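Local coordinates for protein francisella virulence factor (Francisella novicida, PDB 5EVF) that is of unknown function but is named a virulence factor, FvfA, conserved among Francisella, at residues P19-S24 with G75-K80; V28-Y33 with I79-L84; G42-S47 with K65-L70; T48-E53 with S94-R99. One frame throughout, in Å; residues are numbered along the deposited sequence.

Contact 1 of 4, residues P19-S24 with G75-K80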
loop_
_atom_site.group_PDB
_atom_site.type_symbol
_atom_site.label_atom_id
_atom_site.label_comp_id
_atom_site.label_asym_id
_atom_site.label_seq_id
_atom_site.Cartn_x
_atom_site.Cartn_y
_atom_site.Cartn_z
ATOM N N PRO A 19 -14.957 -8.483 -8.821
ATOM C CA PRO A 19 -15.164 -9.377 -7.687
ATOM C C PRO A 19 -13.930 -9.411 -6.810
ATOM O O PRO A 19 -12.799 -9.381 -7.319
ATOM C CB PRO A 19 -15.413 -10.740 -8.349
ATOM C CG PRO A 19 -15.799 -10.419 -9.752
ATOM C CD PRO A 19 -15.024 -9.199 -10.104
ATOM N N PRO A 20 -14.104 -9.436 -5.490
ATOM C CA PRO A 20 -12.942 -9.482 -4.594
ATOM C C PRO A 20 -12.107 -10.726 -4.838
ATOM O O PRO A 20 -12.611 -11.772 -5.257
ATOM C CB PRO A 20 -13.567 -9.502 -3.194
ATOM C CG PRO A 20 -14.932 -8.910 -3.375
ATOM C CD PRO A 20 -15.372 -9.280 -4.759
ATOM N N THR A 21 -10.814 -10.602 -4.573
ATOM C CA THR A 21 -9.892 -11.716 -4.681
ATOM C C THR A 21 -9.431 -12.120 -3.289
ATOM O O THR A 21 -9.668 -11.422 -2.299
ATOM C CB THR A 21 -8.691 -11.350 -5.562
ATOM O OG1 THR A 21 -8.083 -10.173 -5.047
ATOM C CG2 THR A 21 -9.138 -11.060 -6.980
ATOM N N ASP A 22 -8.791 -13.275 -3.216
ATOM C CA ASP A 22 -8.258 -13.764 -1.952
ATOM C C ASP A 22 -6.962 -13.022 -1.652
ATOM O O ASP A 22 -6.000 -13.153 -2.415
ATOM C CB ASP A 22 -8.017 -15.261 -2.048
ATOM C CG ASP A 22 -7.508 -15.874 -0.758
ATOM O OD1 ASP A 22 -7.061 -15.160 0.157
ATOM O OD2 ASP A 22 -7.533 -17.109 -0.671
ATOM N N PRO A 23 -6.889 -12.242 -0.566
ATOM C CA PRO A 23 -5.656 -11.485 -0.295
ATOM C C PRO A 23 -4.418 -12.353 -0.157
ATOM O O PRO A 23 -3.325 -11.917 -0.541
ATOM C CB PRO A 23 -5.967 -10.732 1.013
ATOM C CG PRO A 23 -7.192 -11.318 1.564
ATOM C CD PRO A 23 -7.888 -12.131 0.513
ATOM N N SER A 24 -4.550 -13.575 0.359
ATOM C CA SER A 24 -3.366 -14.413 0.481
ATOM C C SER A 24 -2.819 -14.853 -0.876
ATOM O O SER A 24 -1.676 -15.320 -0.942
ATOM C CB SER A 24 -3.671 -15.631 1.350
ATOM O OG SER A 24 -4.529 -16.536 0.689
ATOM N N GLY A 75 -10.365 -6.394 -6.128
ATOM C CA GLY A 75 -10.202 -7.301 -7.249
ATOM C C GLY A 75 -8.794 -7.492 -7.761
ATOM O O GLY A 75 -8.624 -8.127 -8.800
ATOM N N ALA A 76 -7.782 -6.974 -7.077
ATOM C CA ALA A 76 -6.425 -7.061 -7.604
ATOM C C ALA A 76 -5.904 -8.491 -7.566
ATOM O O ALA A 76 -6.114 -9.223 -6.592
ATOM C CB ALA A 76 -5.490 -6.168 -6.794
ATOM N N HIS A 77 -5.180 -8.877 -8.619
ATOM C CA HIS A 77 -4.382 -10.091 -8.598
ATOM C C HIS A 77 -2.928 -9.844 -8.220
ATOM O O HIS A 77 -2.238 -10.789 -7.811
ATOM C CB HIS A 77 -4.432 -10.767 -9.965
ATOM C CG HIS A 77 -5.796 -11.248 -10.335
ATOM N ND1 HIS A 77 -6.344 -11.031 -11.577
ATOM C CD2 HIS A 77 -6.724 -11.931 -9.626
ATOM C CE1 HIS A 77 -7.552 -11.563 -11.621
ATOM N NE2 HIS A 77 -7.806 -12.120 -10.450
ATOM N N GLU A 78 -2.465 -8.601 -8.317
ATOM C CA GLU A 78 -1.058 -8.277 -8.140
ATOM C C GLU A 78 -0.953 -6.831 -7.675
ATOM O O GLU A 78 -1.741 -5.983 -8.091
ATOM C CB GLU A 78 -0.311 -8.516 -9.458
ATOM C CG GLU A 78 0.943 -7.723 -9.704
ATOM C CD GLU A 78 1.517 -8.004 -11.098
ATOM O OE1 GLU A 78 2.458 -7.307 -11.497
ATOM O OE2 GLU A 78 1.025 -8.927 -11.771
ATOM N N ILE A 79 0.025 -6.541 -6.814
ATOM C CA ILE A 79 0.327 -5.149 -6.495
ATOM C C ILE A 79 1.828 -4.955 -6.588
ATOM O O ILE A 79 2.604 -5.866 -6.290
ATOM C CB ILE A 79 -0.163 -4.699 -5.105
ATOM C CG1 ILE A 79 0.473 -5.538 -3.998
ATOM C CG2 ILE A 79 -1.668 -4.757 -5.033
ATOM C CD1 ILE A 79 0.148 -4.965 -2.614
ATOM N N LYS A 80 2.229 -3.755 -7.008
ATOM C CA LYS A 80 3.620 -3.323 -7.007
ATOM C C LYS A 80 3.678 -2.099 -6.111
ATOM O O LYS A 80 2.939 -1.139 -6.343
ATOM C CB LYS A 80 4.101 -2.991 -8.424
ATOM C CG LYS A 80 3.902 -4.124 -9.436
ATOM C CD LYS A 80 4.484 -3.747 -10.807
ATOM C CE LYS A 80 4.054 -4.741 -11.890
ATOM N NZ LYS A 80 4.413 -4.261 -13.267
#

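Contact 2 of 4, residues V28-Y33 with I79-L84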
loop_
_atom_site.group_PDB
_atom_site.type_symbol
_atom_site.label_atom_id
_atom_site.label_comp_id
_atom_site.label_asym_id
_atom_site.label_seq_id
_atom_site.Cartn_x
_atom_site.Cartn_y
_atom_site.Cartn_z
ATOM N N VAL A 28 2.804 -9.969 -4.911
ATOM C CA VAL A 28 3.302 -8.701 -4.392
ATOM C C VAL A 28 4.721 -8.505 -4.897
ATOM O O VAL A 28 5.588 -9.353 -4.660
ATOM C CB VAL A 28 3.254 -8.674 -2.857
ATOM C CG1 VAL A 28 3.911 -7.425 -2.329
ATOM C CG2 VAL A 28 1.813 -8.789 -2.375
ATOM N N TYR A 29 4.971 -7.376 -5.560
ATOM C CA TYR A 29 6.285 -7.101 -6.116
ATOM C C TYR A 29 6.747 -5.701 -5.725
ATOM O O TYR A 29 5.940 -4.814 -5.456
ATOM C CB TYR A 29 6.279 -7.196 -7.638
ATOM C CG TYR A 29 5.724 -8.487 -8.185
ATOM C CD1 TYR A 29 4.529 -8.501 -8.886
ATOM C CD2 TYR A 29 6.389 -9.685 -8.000
ATOM C CE1 TYR A 29 4.017 -9.684 -9.402
ATOM C CE2 TYR A 29 5.883 -10.869 -8.509
ATOM C CZ TYR A 29 4.696 -10.859 -9.199
ATOM O OH TYR A 29 4.203 -12.040 -9.732
ATOM N N ASN A 30 8.066 -5.505 -5.730
ATOM C CA ASN A 30 8.612 -4.164 -5.508
ATOM C C ASN A 30 8.383 -3.258 -6.718
ATOM O O ASN A 30 8.689 -3.632 -7.857
ATOM C CB ASN A 30 10.110 -4.237 -5.224
ATOM C CG ASN A 30 10.439 -5.038 -4.011
ATOM O OD1 ASN A 30 9.575 -5.339 -3.173
ATOM N ND2 ASN A 30 11.726 -5.382 -3.881
ATOM N N LEU A 31 7.894 -2.046 -6.459
ATOM C CA LEU A 31 7.752 -1.018 -7.484
ATOM C C LEU A 31 9.120 -0.379 -7.678
ATOM O O LEU A 31 9.579 0.369 -6.814
ATOM C CB LEU A 31 6.733 0.036 -7.059
ATOM C CG LEU A 31 6.406 1.139 -8.069
ATOM C CD1 LEU A 31 5.650 0.582 -9.271
ATOM C CD2 LEU A 31 5.621 2.280 -7.407
ATOM N N GLN A 32 9.775 -0.661 -8.802
ATOM C CA GLN A 32 11.131 -0.174 -9.033
ATOM C C GLN A 32 11.239 0.941 -10.061
ATOM O O GLN A 32 12.112 1.798 -9.926
ATOM C CB GLN A 32 12.040 -1.323 -9.474
ATOM C CG GLN A 32 12.140 -2.438 -8.461
ATOM C CD GLN A 32 13.066 -3.530 -8.926
ATOM O OE1 GLN A 32 13.352 -3.642 -10.118
ATOM N NE2 GLN A 32 13.553 -4.338 -7.990
ATOM N N TYR A 33 10.388 0.960 -11.083
ATOM C CA TYR A 33 10.535 1.889 -12.192
ATOM C C TYR A 33 9.200 2.537 -12.518
ATOM O O TYR A 33 8.139 1.964 -12.264
ATOM C CB TYR A 33 11.069 1.179 -13.442
ATOM C CG TYR A 33 12.310 0.358 -13.207
ATOM C CD1 TYR A 33 13.555 0.964 -13.120
ATOM C CD2 TYR A 33 12.242 -1.026 -13.088
ATOM C CE1 TYR A 33 14.697 0.219 -12.914
ATOM C CE2 TYR A 33 13.380 -1.781 -12.878
ATOM C CZ TYR A 33 14.606 -1.151 -12.792
ATOM O OH TYR A 33 15.749 -1.887 -12.585
ATOM N N ILE A 79 0.025 -6.541 -6.814
ATOM C CA ILE A 79 0.327 -5.149 -6.495
ATOM C C ILE A 79 1.828 -4.955 -6.588
ATOM O O ILE A 79 2.604 -5.866 -6.290
ATOM C CB ILE A 79 -0.163 -4.699 -5.105
ATOM C CG1 ILE A 79 0.473 -5.538 -3.998
ATOM C CG2 ILE A 79 -1.668 -4.757 -5.033
ATOM C CD1 ILE A 79 0.148 -4.965 -2.614
ATOM N N LYS A 80 2.229 -3.755 -7.008
ATOM C CA LYS A 80 3.620 -3.323 -7.007
ATOM C C LYS A 80 3.678 -2.099 -6.111
ATOM O O LYS A 80 2.939 -1.139 -6.343
ATOM C CB LYS A 80 4.101 -2.991 -8.424
ATOM C CG LYS A 80 3.902 -4.124 -9.436
ATOM C CD LYS A 80 4.484 -3.747 -10.807
ATOM C CE LYS A 80 4.054 -4.741 -11.890
ATOM N NZ LYS A 80 4.413 -4.261 -13.267
ATOM N N TYR A 81 4.529 -2.129 -5.082
ATOM C CA TYR A 81 4.444 -1.108 -4.052
ATOM C C TYR A 81 5.818 -0.556 -3.677
ATOM O O TYR A 81 6.872 -1.140 -3.975
ATOM C CB TYR A 81 3.767 -1.672 -2.792
ATOM C CG TYR A 81 4.733 -2.518 -2.014
ATOM C CD1 TYR A 81 5.059 -3.805 -2.437
ATOM C CD2 TYR A 81 5.388 -2.007 -0.895
ATOM C CE1 TYR A 81 5.989 -4.578 -1.741
ATOM C CE2 TYR A 81 6.325 -2.774 -0.208
ATOM C CZ TYR A 81 6.619 -4.048 -0.639
ATOM O OH TYR A 81 7.539 -4.808 0.048
ATOM N N ILE A 82 5.776 0.586 -2.990
ATOM C CA ILE A 82 6.966 1.203 -2.408
ATOM C C ILE A 82 6.550 1.906 -1.121
ATOM O O ILE A 82 5.470 2.488 -1.044
ATOM C CB ILE A 82 7.633 2.169 -3.410
ATOM C CG1 ILE A 82 8.923 2.758 -2.821
ATOM C CG2 ILE A 82 6.658 3.291 -3.808
ATOM C CD1 ILE A 82 9.755 3.503 -3.845
ATOM N N CYS A 83 7.387 1.812 -0.092
ATOM C CA CYS A 83 7.173 2.566 1.134
ATOM C C CYS A 83 7.888 3.907 1.055
ATOM O O CYS A 83 9.003 3.995 0.524
ATOM C CB CYS A 83 7.670 1.759 2.333
ATOM S SG CYS A 83 6.530 0.406 2.685
ATOM N N LEU A 84 7.250 4.943 1.612
ATOM C CA LEU A 84 7.656 6.328 1.434
ATOM C C LEU A 84 7.695 7.039 2.785
ATOM O O LEU A 84 6.906 6.739 3.683
ATOM C CB LEU A 84 6.689 7.064 0.483
ATOM C CG LEU A 84 6.575 6.438 -0.913
ATOM C CD1 LEU A 84 5.346 6.965 -1.644
ATOM C CD2 LEU A 84 7.835 6.702 -1.722
#

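Contact 3 of 4, residues G42-S47 with K65-L70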
loop_
_atom_site.group_PDB
_atom_site.type_symbol
_atom_site.label_atom_id
_atom_site.label_comp_id
_atom_site.label_asym_id
_atom_site.label_seq_id
_atom_site.Cartn_x
_atom_site.Cartn_y
_atom_site.Cartn_z
ATOM N N GLY A 42 -5.538 0.708 -10.866
ATOM C CA GLY A 42 -5.792 1.641 -9.788
ATOM C C GLY A 42 -4.616 1.631 -8.836
ATOM O O GLY A 42 -3.657 0.877 -9.007
ATOM N N GLN A 43 -4.702 2.497 -7.838
ATOM C CA GLN A 43 -3.674 2.599 -6.813
ATOM C C GLN A 43 -4.267 2.312 -5.447
ATOM O O GLN A 43 -5.429 2.599 -5.192
ATOM C CB GLN A 43 -3.052 3.998 -6.736
ATOM C CG GLN A 43 -2.773 4.683 -8.028
ATOM C CD GLN A 43 -2.411 6.146 -7.827
ATOM O OE1 GLN A 43 -2.676 6.978 -8.691
ATOM N NE2 GLN A 43 -1.825 6.472 -6.675
ATOM N N VAL A 44 -3.440 1.764 -4.564
ATOM C CA VAL A 44 -3.766 1.661 -3.149
ATOM C C VAL A 44 -2.741 2.495 -2.401
ATOM O O VAL A 44 -1.549 2.458 -2.728
ATOM C CB VAL A 44 -3.778 0.192 -2.666
ATOM C CG1 VAL A 44 -2.441 -0.505 -2.978
ATOM C CG2 VAL A 44 -4.113 0.113 -1.191
ATOM N N ARG A 45 -3.206 3.294 -1.442
ATOM C CA ARG A 45 -2.324 4.115 -0.627
ATOM C C ARG A 45 -2.657 3.852 0.828
ATOM O O ARG A 45 -3.823 3.936 1.223
ATOM C CB ARG A 45 -2.461 5.605 -0.955
ATOM C CG ARG A 45 -2.174 5.953 -2.413
ATOM C CD ARG A 45 -2.196 7.452 -2.624
ATOM N NE ARG A 45 -1.996 7.799 -4.030
ATOM C CZ ARG A 45 -1.971 9.048 -4.482
ATOM N NH1 ARG A 45 -2.117 10.067 -3.645
ATOM N NH2 ARG A 45 -1.789 9.280 -5.777
ATOM N N THR A 46 -1.645 3.503 1.621
ATOM C CA THR A 46 -1.862 3.316 3.048
ATOM C C THR A 46 -0.861 4.155 3.828
ATOM O O THR A 46 0.172 4.575 3.306
ATOM C CB THR A 46 -1.743 1.841 3.461
ATOM O OG1 THR A 46 -0.489 1.315 3.018
ATOM C CG2 THR A 46 -2.841 1.033 2.826
ATOM N N SER A 47 -1.178 4.399 5.096
ATOM C CA SER A 47 -0.251 5.181 5.896
ATOM C C SER A 47 -0.484 4.897 7.371
ATOM O O SER A 47 -1.601 4.609 7.795
ATOM C CB SER A 47 -0.400 6.672 5.607
ATOM O OG SER A 47 -1.638 7.141 6.074
ATOM N N LYS A 65 0.585 -4.919 4.546
ATOM C CA LYS A 65 -0.479 -5.885 4.811
ATOM C C LYS A 65 -1.851 -5.253 4.628
ATOM O O LYS A 65 -2.763 -5.894 4.089
ATOM C CB LYS A 65 -0.328 -6.502 6.203
ATOM C CG LYS A 65 0.956 -7.334 6.272
ATOM C CD LYS A 65 0.696 -8.796 6.604
ATOM C CE LYS A 65 1.790 -9.685 5.980
ATOM N NZ LYS A 65 1.434 -11.129 5.927
ATOM N N GLU A 66 -2.015 -3.992 5.042
ATOM C CA GLU A 66 -3.286 -3.318 4.788
ATOM C C GLU A 66 -3.491 -3.095 3.292
ATOM O O GLU A 66 -4.607 -3.236 2.779
ATOM C CB GLU A 66 -3.350 -1.995 5.564
ATOM C CG GLU A 66 -4.688 -1.268 5.465
ATOM C CD GLU A 66 -5.846 -2.082 6.015
ATOM O OE1 GLU A 66 -5.623 -2.900 6.928
ATOM O OE2 GLU A 66 -6.991 -1.907 5.522
ATOM N N ALA A 67 -2.422 -2.764 2.571
ATOM C CA ALA A 67 -2.570 -2.513 1.137
ATOM C C ALA A 67 -2.976 -3.780 0.397
ATOM O O ALA A 67 -3.776 -3.724 -0.549
ATOM C CB ALA A 67 -1.272 -1.942 0.573
ATOM N N ILE A 68 -2.436 -4.931 0.814
ATOM C CA ILE A 68 -2.787 -6.197 0.164
ATOM C C ILE A 68 -4.260 -6.490 0.375
ATOM O O ILE A 68 -4.994 -6.830 -0.563
ATOM C CB ILE A 68 -1.909 -7.338 0.703
ATOM C CG1 ILE A 68 -0.476 -7.179 0.212
ATOM C CG2 ILE A 68 -2.478 -8.705 0.300
ATOM C CD1 ILE A 68 0.514 -8.000 1.008
ATOM N N LYS A 69 -4.718 -6.344 1.621
ATOM C CA LYS A 69 -6.116 -6.582 1.939
ATOM C C LYS A 69 -7.024 -5.653 1.144
ATOM O O LYS A 69 -8.036 -6.089 0.585
ATOM C CB LYS A 69 -6.317 -6.401 3.442
ATOM C CG LYS A 69 -7.695 -6.732 3.950
ATOM C CD LYS A 69 -7.667 -6.679 5.477
ATOM C CE LYS A 69 -9.031 -7.041 6.062
ATOM N NZ LYS A 69 -10.004 -5.935 5.853
ATOM N N LEU A 70 -6.655 -4.372 1.042
ATOM C CA LEU A 70 -7.536 -3.424 0.365
ATOM C C LEU A 70 -7.535 -3.657 -1.141
ATOM O O LEU A 70 -8.592 -3.649 -1.780
ATOM C CB LEU A 70 -7.120 -1.988 0.716
ATOM C CG LEU A 70 -8.014 -0.806 0.355
ATOM C CD1 LEU A 70 -9.441 -0.977 0.869
ATOM C CD2 LEU A 70 -7.394 0.458 0.944
#

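Contact 4 of 4, residues T48-E53 with S94-R99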
loop_
_atom_site.group_PDB
_atom_site.type_symbol
_atom_site.label_atom_id
_atom_site.label_comp_id
_atom_site.label_asym_id
_atom_site.label_seq_id
_atom_site.Cartn_x
_atom_site.Cartn_y
_atom_site.Cartn_z
ATOM N N THR A 48 0.596 4.988 8.141
ATOM C CA THR A 48 0.584 4.763 9.582
ATOM C C THR A 48 1.448 5.833 10.232
ATOM O O THR A 48 2.535 6.128 9.740
ATOM C CB THR A 48 1.146 3.380 9.930
ATOM O OG1 THR A 48 0.495 2.384 9.138
ATOM C CG2 THR A 48 0.991 3.078 11.437
ATOM N N HIS A 49 0.974 6.421 11.330
ATOM C CA HIS A 49 1.799 7.396 12.032
ATOM C C HIS A 49 2.976 6.714 12.709
ATOM O O HIS A 49 2.907 5.545 13.096
ATOM C CB HIS A 49 0.984 8.174 13.070
ATOM C CG HIS A 49 0.161 9.272 12.478
ATOM N ND1 HIS A 49 -1.196 9.153 12.266
ATOM C CD2 HIS A 49 0.508 10.499 12.025
ATOM C CE1 HIS A 49 -1.652 10.267 11.722
ATOM N NE2 HIS A 49 -0.638 11.100 11.565
ATOM N N VAL A 50 4.066 7.470 12.849
ATOM C CA VAL A 50 5.322 6.912 13.345
ATOM C C VAL A 50 5.261 6.681 14.847
ATOM O O VAL A 50 5.645 5.611 15.343
ATOM C CB VAL A 50 6.490 7.840 12.969
ATOM C CG1 VAL A 50 7.752 7.458 13.742
ATOM C CG2 VAL A 50 6.724 7.796 11.461
ATOM N N SER A 51 4.783 7.679 15.591
ATOM C CA SER A 51 4.678 7.607 17.049
ATOM C C SER A 51 6.059 7.258 17.603
ATOM O O SER A 51 7.036 7.944 17.267
ATOM C CB SER A 51 3.561 6.639 17.410
ATOM O OG SER A 51 3.452 6.510 18.813
ATOM N N ASN A 52 6.188 6.217 18.423
ATOM C CA ASN A 52 7.443 5.840 19.056
ATOM C C ASN A 52 8.095 4.649 18.378
ATOM O O ASN A 52 9.034 4.066 18.928
ATOM C CB ASN A 52 7.205 5.524 20.527
ATOM C CG ASN A 52 5.963 4.687 20.729
ATOM O OD1 ASN A 52 5.847 3.591 20.170
ATOM N ND2 ASN A 52 5.014 5.204 21.516
ATOM N N GLU A 53 7.612 4.266 17.207
ATOM C CA GLU A 53 8.197 3.134 16.509
ATOM C C GLU A 53 9.572 3.512 15.980
ATOM O O GLU A 53 9.746 4.569 15.369
ATOM C CB GLU A 53 7.284 2.681 15.369
ATOM C CG GLU A 53 7.819 1.491 14.612
ATOM C CD GLU A 53 7.929 0.266 15.489
ATOM O OE1 GLU A 53 6.872 -0.250 15.893
ATOM O OE2 GLU A 53 9.068 -0.161 15.765
ATOM N N SER A 94 4.880 12.186 12.415
ATOM C CA SER A 94 5.123 11.823 11.031
ATOM C C SER A 94 4.318 10.585 10.651
ATOM O O SER A 94 3.826 9.839 11.504
ATOM C CB SER A 94 6.612 11.564 10.796
ATOM O OG SER A 94 7.352 12.764 10.953
ATOM N N SER A 95 4.203 10.368 9.348
ATOM C CA SER A 95 3.585 9.167 8.811
ATOM C C SER A 95 4.523 8.492 7.830
ATOM O O SER A 95 5.212 9.156 7.049
ATOM C CB SER A 95 2.263 9.486 8.108
ATOM O OG SER A 95 1.259 9.781 9.059
ATOM N N VAL A 96 4.529 7.168 7.868
ATOM C CA VAL A 96 5.140 6.341 6.840
ATOM C C VAL A 96 4.026 5.917 5.905
ATOM O O VAL A 96 2.956 5.507 6.362
ATOM C CB VAL A 96 5.838 5.118 7.454
ATOM C CG1 VAL A 96 6.314 4.179 6.360
ATOM C CG2 VAL A 96 6.997 5.567 8.323
ATOM N N GLN A 97 4.250 6.054 4.604
ATOM C CA GLN A 97 3.197 5.811 3.638
ATOM C C GLN A 97 3.615 4.698 2.695
ATOM O O GLN A 97 4.775 4.288 2.650
ATOM C CB GLN A 97 2.868 7.095 2.875
ATOM C CG GLN A 97 2.460 8.202 3.827
ATOM C CD GLN A 97 1.863 9.408 3.137
ATOM O OE1 GLN A 97 2.046 9.607 1.936
ATOM N NE2 GLN A 97 1.144 10.230 3.900
ATOM N N LEU A 98 2.637 4.182 1.968
ATOM C CA LEU A 98 2.894 3.205 0.926
ATOM C C LEU A 98 2.078 3.612 -0.285
ATOM O O LEU A 98 0.916 4.005 -0.145
ATOM C CB LEU A 98 2.509 1.785 1.385
ATOM C CG LEU A 98 2.558 0.662 0.359
ATOM C CD1 LEU A 98 2.786 -0.649 1.081
ATOM C CD2 LEU A 98 1.258 0.579 -0.418
ATOM N N ARG A 99 2.688 3.503 -1.465
ATOM C CA ARG A 99 2.003 3.674 -2.745
ATOM C C ARG A 99 2.053 2.341 -3.467
ATOM O O ARG A 99 3.139 1.781 -3.655
ATOM C CB ARG A 99 2.679 4.764 -3.576
ATOM C CG ARG A 99 2.152 4.910 -5.009
ATOM C CD ARG A 99 0.852 5.686 -5.008
ATOM N NE ARG A 99 1.039 7.051 -4.545
ATOM C CZ ARG A 99 1.290 8.090 -5.347
ATOM N NH1 ARG A 99 1.360 7.939 -6.675
ATOM N NH2 ARG A 99 1.458 9.307 -4.829
#

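Contact 1 of 4, residues P19-S24 with G75-K80
T21 carries most of this contact, its two side-chain branches dividing the work between a carbonyl and a ring. The hydroxyl donates to the backbone of the other segment, with T21 OG1 2.7 Å from A76 O, and approaches that oxygen tilted 30° from the carbonyl plane. With chi1 at 55°, OG1 lies between the backbone N and the carbonyl carbon of its own residue while the methyl swings round beside the N. There T21 CG2 rests 3.5 Å from G75 O and meets the imidazole of H77 obliquely, 3.7 Å from H77 CD2. The same G75 O sits over the centre of the imidazole, on one face, so carbonyl, methyl and ring form one small cluster. Two residues earlier, P19 O comes within 3.3 Å of G75 CA, a CA-H...O contact.

What sets up this surface is the end of helix 56-73. G75, with a positive phi of 98°, is the C-prime residue of a Schellman motif in which A76 N returns to A71 O and G75 N to A72 O. The backbone of T21 is also hydrogen-bonded to that of A72, and H77 ND1 is held by D105 N. H77 and E78 form a classic beta bulge facing F103. The 19-24 loop thus lies across the junction between helix 56-73 and strand 78-84, shortly before the chain enters edge strand 27-30.

Contact 2 of 4, residues V28-Y33 with I79-L84
V28 and I79 lie side by side and point the same way, packing at 3.9 Å between V28 CG2 and I79 CG1 on the sheet face covered by helix 56-73. The other methyl, V28 CG1, meets the ring of Y81 obliquely at CE1, 3.6 Å away. Y81 reaches this position because chi1 of 78° sets CG between its backbone N and carbonyl carbon, carrying the ring back along V28 and N30. N30 runs alongside it with its amide plane turned 82° from the ring, and N30 OD1 is 3.8 Å from Y81 OH, a van der Waals approach. On the opposite face, K80 CG comes to the edge of the Y29 ring, near its plane. Beyond the end of the strand, L31 crosses both K80 and I82 at about a right angle; its two methyls part, CD1 toward K80 CB and CD2 to 3.9 Å from I82 CG2.

Three backbone bonds hold the parallel pairing that adds 27-30 to the sheet as an outermost strand: Y29 N to I79 O (2.9 Å), Y81 N to Y29 O (3.1 Å) and L31 N to Y81 O (2.8 Å). The last meets its acceptor 38° above the carbonyl plane, as the chain turns out of the strand. Further along, a disulfide from C83 to C60 ties strand 78-84 covalently to helix 56-73. The ammonium of K80 leads off to D36 O and the ring of F103. The backbone bonds therefore carry the polar part of the pairing, the side chains add apolar contacts, and the charged end of K80 finds its partners outside it.

Contact 3 of 4, residues G42-S47 with K65-L70
No flat group bridges V44 and T46 to A67 and L70. The nearest, the E66 carboxylate, is carried off by a bend at chi2 (61°), leaving the methylene E66 CG against the methyl T46 CG2 at 4.0 Å. The R45 guanidinium points from the other face of the strand.

Contact falls instead to methyl groups. A67 sits across from V44 and T46, offering the small CB where the helix comes closest to the strand. In the modelled conformer of V44, one of two, CG2 lies 3.8 Å from A67 CA and 3.9 Å from L70 CD2, wedged between two consecutive turns' side chains; the second conformer leaves these distances provisional. T46 CG2 lies 3.8 Å from A67 N, placed there by chi1 of 54°, which puts the methyl beside the backbone N and turns OG1 to hydrogen-bond N63 O one turn earlier in the helix.

Helix 56-73 thus lies over strand 42-49, running broadly against it at 145°, with the short axes 8.1 Å apart. L98 of the adjoining strand 95-103 also packs on A67. V44 and T46 meet the helix through carbon, and the one polar atom they bring, T46 OG1, is satisfied by a helix carbonyl, consistent with a buried, mainly apolar interface, with the E66 carboxylate turned away from it.

Contact 4 of 4, residues T48-E53 with S94-R99
Strands 42-49 and 95-103 run antiparallel side by side in the central sheet, T48 with V96 as a hydrogen-bonded pair (T48 N to V96 O 3.0 Å, V96 N to T48 O 2.9 Å) and H49 with S95 as the following non-hydrogen-bonded one, before V50 N donates to S94 O at 2.7 Å, tilted 33° from its carbonyl plane, and the chain leaves the sheet through a type II' beta turn from V50 to E53, closed by E53 N to V50 O.

On the face that carries T48 and V96, the methyl V50 CG2 fits between S94 CB at 3.8 Å and V96 CG2 at 3.9 Å; V96 in turn rests on F56 of the helix. T48 OG1 is held by T6 OG1 and N63 OD1, and N63 ND2 also binds V96 O, so one asparagine grips both strands.

H49 and S95 share the other face. The imidazole has S94 O at its edge, near the plane, while S95 OG stands over one face of the ring, offset toward the rim and 3.1 Å from H49 CD2.

In the fold
Contact 3 is the most central of the four, joining the helix to the sheet almost wholly through carbon. Contact 4 is also buried but depends on antiparallel backbone bonds; it shares strand 42-49 with contact 3, and a probable hydrogen bond from L98 N to T46 O joins them. Contact 2 lies at the surface and pairs a parallel edge strand, while contact 1 is partly buried and turns on a side-chain hydroxyl at the helix end. Contacts 1 and 2 share I79 and K80 on strand 78-84, and I68 of the helix packs against I79 and V28. Contacts 1 and 4 lie about 24 Å apart, centre to centre, on opposite sides of the chain's centre.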